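Local coordinates for protein putative glucarate dehydratase (Pseudomonas fluorescens, PDB 4IT1) that probably catalyses the magnesium-dependent dehydration of D-glucarate to 5-dehydro-4-deoxy-D-glucarate, as a member of the mandelate racemase branch of the enolase superfamily, at residues Arg36-Phe50 against Phe171-Asp185. Sequence-based numbering, arbitrary orientation.
Sequences RDPPLLNASGIHEPF and FFKYAQHVDSPYKPD
With CG anti to its carbonyl carbon (chi1 -69°), His177 slides its imidazole between two prolines of 36-50, whereas Tyr182, its CG held between backbone N and carbonyl carbon (chi1 52°), turns a ring face to Arg36 CD. Pro39 CD lies over one imidazole face, 3.7 Å from the ring centroid, and Pro49 CA over the other. In the ring plane, NE2 of His177 donates a short 2.5 Å bond to Asp37 O, while ND1 of His177 shares a water with His47 O. Replacing His177 by alanine would probably leave Asp37 O without this donor, break the water link to His47 O and open a gap between the prolines. Tyr182 OH donates to a lone pair of Pro49 O (2.8 Å), which also accepts from Asp37 N; the tyrosine edge meets the face of Phe50 in an offset edge-to-face pair (planes at 88°). Leu41 N donates to Phe172 O (3.0 Å), and Leu40 CD1 sits centrally over the Phe171 ring. Phe171 neighbours Lys215, the predicted proton acceptor, and His47 NE2 binds tartrate, consistent with a capping-domain lid over the active site. Imidazole N-H and phenol O-H thus satisfy backbone carbonyls of Asp37 and Pro49, fastening this loop to the one following the first barrel strand.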
loop_
_atom_site.group_PDB
_atom_site.type_symbol
_atom_site.label_atom_id
_atom_site.label_comp_id
_atom_site.label_asym_id
_atom_site.label_seq_id
_atom_site.Cartn_x
_atom_site.Cartn_y
_atom_site.Cartn_z
ATOM N N ARG A 36 -18.564 -6.188 30.450
ATOM C CA ARG A 36 -18.322 -5.318 31.595
ATOM C C ARG A 36 -17.132 -4.408 31.307
ATOM O O ARG A 36 -16.097 -4.850 30.791
ATOM C CB ARG A 36 -18.110 -6.124 32.885
ATOM C CG ARG A 36 -19.179 -7.187 33.130
ATOM C CD ARG A 36 -19.354 -7.550 34.602
ATOM N NE ARG A 36 -18.144 -8.036 35.271
ATOM C CZ ARG A 36 -17.570 -9.219 35.053
ATOM N NH1 ARG A 36 -18.063 -10.061 34.152
ATOM N NH2 ARG A 36 -16.480 -9.555 35.734
ATOM N N ASP A 37 -17.312 -3.127 31.602
ATOM C CA ASP A 37 -16.269 -2.150 31.410
ATOM C C ASP A 37 -16.092 -1.431 32.736
ATOM O O ASP A 37 -17.069 -0.992 33.340
ATOM C CB ASP A 37 -16.666 -1.166 30.305
ATOM C CG ASP A 37 -15.525 -0.855 29.342
ATOM O OD1 ASP A 37 -14.569 -1.658 29.246
ATOM O OD2 ASP A 37 -15.593 0.190 28.660
ATOM N N PRO A 38 -14.845 -1.307 33.202
ATOM C CA PRO A 38 -14.585 -0.578 34.439
ATOM C C PRO A 38 -14.961 0.910 34.350
ATOM O O PRO A 38 -15.102 1.449 33.242
ATOM C CB PRO A 38 -13.066 -0.723 34.635
ATOM C CG PRO A 38 -12.601 -1.706 33.613
ATOM C CD PRO A 38 -13.606 -1.701 32.511
ATOM N N PRO A 39 -15.127 1.571 35.514
ATOM C CA PRO A 39 -15.341 3.021 35.565
ATOM C C PRO A 39 -14.095 3.802 35.143
ATOM O O PRO A 39 -13.558 4.598 35.930
ATOM C CB PRO A 39 -15.670 3.273 37.046
ATOM C CG PRO A 39 -15.049 2.118 37.779
ATOM C CD PRO A 39 -15.239 0.956 36.852
ATOM N N LEU A 40 -13.647 3.578 33.909
ATOM C CA LEU A 40 -12.430 4.223 33.400
ATOM C C LEU A 40 -12.664 5.692 33.033
ATOM O O LEU A 40 -13.557 6.012 32.251
ATOM C CB LEU A 40 -11.868 3.439 32.205
ATOM C CG LEU A 40 -11.599 1.944 32.453
ATOM C CD1 LEU A 40 -11.180 1.223 31.179
ATOM C CD2 LEU A 40 -10.569 1.744 33.565
ATOM N N LEU A 41 -11.857 6.572 33.621
ATOM C CA LEU A 41 -11.935 8.010 33.389
ATOM C C LEU A 41 -11.126 8.440 32.170
ATOM O O LEU A 41 -10.030 7.923 31.930
ATOM C CB LEU A 41 -11.406 8.763 34.608
ATOM C CG LEU A 41 -12.239 8.794 35.889
ATOM C CD1 LEU A 41 -11.423 9.405 37.017
ATOM C CD2 LEU A 41 -13.526 9.579 35.678
ATOM N N ASN A 42 -11.670 9.385 31.403
ATOM C CA ASN A 42 -10.956 9.975 30.267
ATOM C C ASN A 42 -11.270 11.467 30.085
ATOM O O ASN A 42 -11.943 12.068 30.922
ATOM C CB ASN A 42 -11.221 9.183 28.982
ATOM C CG ASN A 42 -12.653 9.312 28.493
ATOM O OD1 ASN A 42 -13.279 10.364 28.633
ATOM N ND2 ASN A 42 -13.171 8.247 27.900
ATOM N N ALA A 43 -10.787 12.048 28.988
ATOM C CA ALA A 43 -10.973 13.470 28.704
ATOM C C ALA A 43 -12.455 13.871 28.643
ATOM O O ALA A 43 -12.855 14.847 29.269
ATOM C CB ALA A 43 -10.267 13.842 27.408
ATOM N N SER A 44 -13.238 13.085 27.905
ATOM C CA SER A 44 -14.663 13.298 27.677
ATOM C C SER A 44 -15.551 13.053 28.904
ATOM O O SER A 44 -16.590 13.700 29.070
ATOM C CB SER A 44 -15.130 12.390 26.539
ATOM O OG SER A 44 -14.542 12.781 25.313
ATOM N N GLY A 45 -15.153 12.107 29.747
ATOM C CA GLY A 45 -15.901 11.804 30.962
ATOM C C GLY A 45 -15.495 10.493 31.604
ATOM O O GLY A 45 -14.411 10.395 32.189
ATOM N N ILE A 46 -16.368 9.491 31.492
ATOM C CA ILE A 46 -16.164 8.196 32.137
ATOM C C ILE A 46 -16.936 7.098 31.424
ATOM O O ILE A 46 -18.049 7.315 30.940
ATOM C CB ILE A 46 -16.571 8.208 33.632
ATOM C CG1 ILE A 46 -16.068 6.932 34.331
ATOM C CG2 ILE A 46 -18.084 8.358 33.782
ATOM C CD1 ILE A 46 -16.069 6.994 35.842
ATOM N N HIS A 47 -16.332 5.915 31.386
ATOM C CA HIS A 47 -16.935 4.752 30.759
ATOM C C HIS A 47 -18.228 4.331 31.446
ATOM O O HIS A 47 -18.400 4.501 32.661
ATOM C CB HIS A 47 -15.947 3.584 30.763
ATOM C CG HIS A 47 -14.884 3.684 29.714
ATOM N ND1 HIS A 47 -14.573 2.638 28.869
ATOM C CD2 HIS A 47 -14.064 4.705 29.366
ATOM C CE1 HIS A 47 -13.601 3.008 28.055
ATOM N NE2 HIS A 47 -13.277 4.258 28.333
ATOM N N GLU A 48 -19.130 3.789 30.639
ATOM C CA GLU A 48 -20.338 3.141 31.116
ATOM C C GLU A 48 -19.989 1.738 31.642
ATOM O O GLU A 48 -18.998 1.143 31.206
ATOM C CB GLU A 48 -21.332 3.053 29.963
ATOM C CG GLU A 48 -21.978 4.392 29.642
ATOM C CD GLU A 48 -22.474 4.468 28.218
ATOM O OE1 GLU A 48 -23.689 4.284 28.010
ATOM O OE2 GLU A 48 -21.651 4.702 27.308
ATOM N N PRO A 49 -20.799 1.200 32.577
ATOM C CA PRO A 49 -20.532 -0.150 33.089
ATOM C C PRO A 49 -20.523 -1.225 32.000
ATOM O O PRO A 49 -20.061 -2.342 32.250
ATOM C CB PRO A 49 -21.674 -0.388 34.084
ATOM C CG PRO A 49 -22.739 0.581 33.686
ATOM C CD PRO A 49 -21.998 1.788 33.200
ATOM N N PHE A 50 -21.018 -0.890 30.807
ATOM C CA PHE A 50 -20.913 -1.794 29.658
ATOM C C PHE A 50 -20.348 -1.093 28.434
ATOM O O PHE A 50 -20.383 0.134 28.339
ATOM C CB PHE A 50 -22.251 -2.474 29.350
ATOM C CG PHE A 50 -22.794 -3.257 30.510
ATOM C CD1 PHE A 50 -22.404 -4.578 30.719
ATOM C CD2 PHE A 50 -23.666 -2.663 31.422
ATOM C CE1 PHE A 50 -22.889 -5.298 31.803
ATOM C CE2 PHE A 50 -24.155 -3.378 32.508
ATOM C CZ PHE A 50 -23.766 -4.699 32.699
ATOM N N PHE A 171 -5.121 3.736 33.270
ATOM C CA PHE A 171 -6.228 4.676 33.404
ATOM C C PHE A 171 -6.392 5.105 34.847
ATOM O O PHE A 171 -6.168 4.314 35.765
ATOM C CB PHE A 171 -7.536 4.008 32.997
ATOM C CG PHE A 171 -7.692 3.820 31.526
ATOM C CD1 PHE A 171 -7.141 2.715 30.888
ATOM C CD2 PHE A 171 -8.420 4.738 30.772
ATOM C CE1 PHE A 171 -7.299 2.530 29.523
ATOM C CE2 PHE A 171 -8.584 4.558 29.405
ATOM C CZ PHE A 171 -8.020 3.454 28.777
ATOM N N PHE A 172 -6.803 6.350 35.049
ATOM C CA PHE A 172 -7.424 6.720 36.306
ATOM C C PHE A 172 -8.835 6.132 36.292
ATOM O O PHE A 172 -9.448 5.995 35.228
ATOM C CB PHE A 172 -7.444 8.229 36.489
ATOM C CG PHE A 172 -6.075 8.843 36.541
ATOM C CD1 PHE A 172 -5.347 8.853 37.727
ATOM C CD2 PHE A 172 -5.500 9.399 35.402
ATOM C CE1 PHE A 172 -4.075 9.416 37.783
ATOM C CE2 PHE A 172 -4.232 9.968 35.453
ATOM C CZ PHE A 172 -3.517 9.975 36.645
ATOM N N LYS A 173 -9.319 5.727 37.464
ATOM C CA LYS A 173 -10.649 5.139 37.582
ATOM C C LYS A 173 -11.227 5.376 38.970
ATOM O O LYS A 173 -10.482 5.628 39.923
ATOM C CB LYS A 173 -10.634 3.636 37.234
ATOM C CG LYS A 173 -9.919 2.729 38.242
ATOM C CD LYS A 173 -9.778 1.294 37.735
ATOM C CE LYS A 173 -11.095 0.525 37.753
ATOM N NZ LYS A 173 -11.651 0.356 39.129
ATOM N N TYR A 174 -12.556 5.325 39.067
ATOM C CA TYR A 174 -13.240 5.288 40.359
ATOM C C TYR A 174 -13.266 3.840 40.836
ATOM O O TYR A 174 -13.092 2.915 40.035
ATOM C CB TYR A 174 -14.678 5.829 40.260
ATOM C CG TYR A 174 -14.801 7.318 39.987
ATOM C CD1 TYR A 174 -13.937 8.240 40.586
ATOM C CD2 TYR A 174 -15.807 7.809 39.155
ATOM C CE1 TYR A 174 -14.057 9.602 40.339
ATOM C CE2 TYR A 174 -15.939 9.171 38.906
ATOM C CZ TYR A 174 -15.061 10.063 39.498
ATOM O OH TYR A 174 -15.182 11.413 39.255
ATOM N N ALA A 175 -13.496 3.647 42.132
ATOM C CA ALA A 175 -13.588 2.310 42.712
ATOM C C ALA A 175 -14.738 1.510 42.095
ATOM O O ALA A 175 -14.615 0.309 41.862
ATOM C CB ALA A 175 -13.745 2.401 44.223
ATOM N N GLN A 176 -15.845 2.190 41.813
ATOM C CA GLN A 176 -17.044 1.530 41.304
ATOM C C GLN A 176 -17.906 2.456 40.451
ATOM O O GLN A 176 -17.885 3.680 40.623
ATOM C CB GLN A 176 -17.889 0.991 42.467
ATOM C CG GLN A 176 -18.206 2.032 43.534
ATOM C CD GLN A 176 -19.287 1.588 44.502
ATOM O OE1 GLN A 176 -19.051 1.504 45.707
ATOM N NE2 GLN A 176 -20.482 1.311 43.981
ATOM N N HIS A 177 -18.663 1.851 39.541
ATOM C CA HIS A 177 -19.742 2.528 38.836
ATOM C C HIS A 177 -20.838 2.954 39.815
ATOM O O HIS A 177 -21.226 2.184 40.702
ATOM C CB HIS A 177 -20.343 1.604 37.779
ATOM C CG HIS A 177 -19.429 1.324 36.627
ATOM N ND1 HIS A 177 -19.134 2.265 35.664
ATOM C CD2 HIS A 177 -18.760 0.202 36.273
ATOM C CE1 HIS A 177 -18.316 1.738 34.770
ATOM N NE2 HIS A 177 -18.074 0.486 35.117
ATOM N N VAL A 178 -21.322 4.184 39.653
ATOM C CA VAL A 178 -22.497 4.674 40.373
ATOM C C VAL A 178 -23.677 3.729 40.120
ATOM O O VAL A 178 -23.870 3.256 38.989
ATOM C CB VAL A 178 -22.846 6.127 39.952
ATOM C CG1 VAL A 178 -23.578 6.167 38.609
ATOM C CG2 VAL A 178 -23.644 6.836 41.039
ATOM N N ASP A 179 -24.443 3.441 41.176
ATOM C CA ASP A 179 -25.572 2.500 41.102
ATOM C C ASP A 179 -25.262 1.338 40.160
ATOM O O ASP A 179 -25.958 1.126 39.159
ATOM C CB ASP A 179 -26.861 3.221 40.679
ATOM C CG ASP A 179 -27.218 4.385 41.602
ATOM O OD1 ASP A 179 -26.651 4.491 42.714
ATOM O OD2 ASP A 179 -28.071 5.203 41.205
ATOM N N SER A 180 -24.199 0.604 40.494
ATOM C CA SER A 180 -23.661 -0.464 39.651
ATOM C C SER A 180 -24.591 -1.675 39.602
ATOM O O SER A 180 -25.120 -2.083 40.643
ATOM C CB SER A 180 -22.281 -0.886 40.160
ATOM O OG SER A 180 -21.654 -1.789 39.263
ATOM N N PRO A 181 -24.790 -2.252 38.395
ATOM C CA PRO A 181 -25.655 -3.419 38.203
ATOM C C PRO A 181 -24.923 -4.772 38.358
ATOM O O PRO A 181 -25.419 -5.801 37.877
ATOM C CB PRO A 181 -26.154 -3.235 36.764
ATOM C CG PRO A 181 -25.041 -2.520 36.071
ATOM C CD PRO A 181 -24.208 -1.805 37.113
ATOM N N TYR A 182 -23.757 -4.747 39.012
ATOM C CA TYR A 182 -22.954 -5.944 39.307
ATOM C C TYR A 182 -21.877 -5.623 40.353
ATOM O O TYR A 182 -21.730 -4.470 40.769
ATOM C CB TYR A 182 -22.322 -6.536 38.033
ATOM C CG TYR A 182 -21.533 -5.551 37.180
ATOM C CD1 TYR A 182 -20.402 -4.903 37.689
ATOM C CD2 TYR A 182 -21.906 -5.281 35.857
ATOM C CE1 TYR A 182 -19.678 -4.004 36.921
ATOM C CE2 TYR A 182 -21.184 -4.381 35.076
ATOM C CZ TYR A 182 -20.071 -3.748 35.616
ATOM O OH TYR A 182 -19.337 -2.857 34.866
ATOM N N LYS A 183 -21.130 -6.640 40.773
ATOM C CA LYS A 183 -20.047 -6.451 41.740
ATOM C C LYS A 183 -18.953 -5.548 41.152
ATOM O O LYS A 183 -18.610 -5.681 39.971
ATOM C CB LYS A 183 -19.447 -7.803 42.159
ATOM C CG LYS A 183 -18.634 -7.760 43.453
ATOM C CD LYS A 183 -17.420 -8.686 43.427
ATOM C CE LYS A 183 -17.720 -10.080 43.963
ATOM N NZ LYS A 183 -18.538 -10.905 43.027
ATOM N N PRO A 184 -18.414 -4.620 41.971
ATOM C CA PRO A 184 -17.258 -3.811 41.566
ATOM C C PRO A 184 -16.069 -4.658 41.087
ATOM O O PRO A 184 -15.837 -5.756 41.606
ATOM C CB PRO A 184 -16.890 -3.066 42.852
ATOM C CG PRO A 184 -18.182 -2.925 43.572
ATOM C CD PRO A 184 -18.958 -4.179 43.270
ATOM N N ASP A 185 -15.337 -4.139 40.100
ATOM C CA ASP A 185 -14.131 -4.787 39.568
ATOM C C ASP A 185 -13.065 -4.915 40.659
ATOM O O ASP A 185 -13.100 -4.189 41.654
ATOM C CB ASP A 185 -13.587 -4.003 38.357
ATOM C CG ASP A 185 -13.040 -2.621 38.737
ATOM O OD1 ASP A 185 -12.001 -2.544 39.422
ATOM O OD2 ASP A 185 -13.642 -1.602 38.339
HETATM O O HOH W 1 -7.441 8.152 33.124
HETATM O O HOH W 2 -19.564 5.059 35.429
#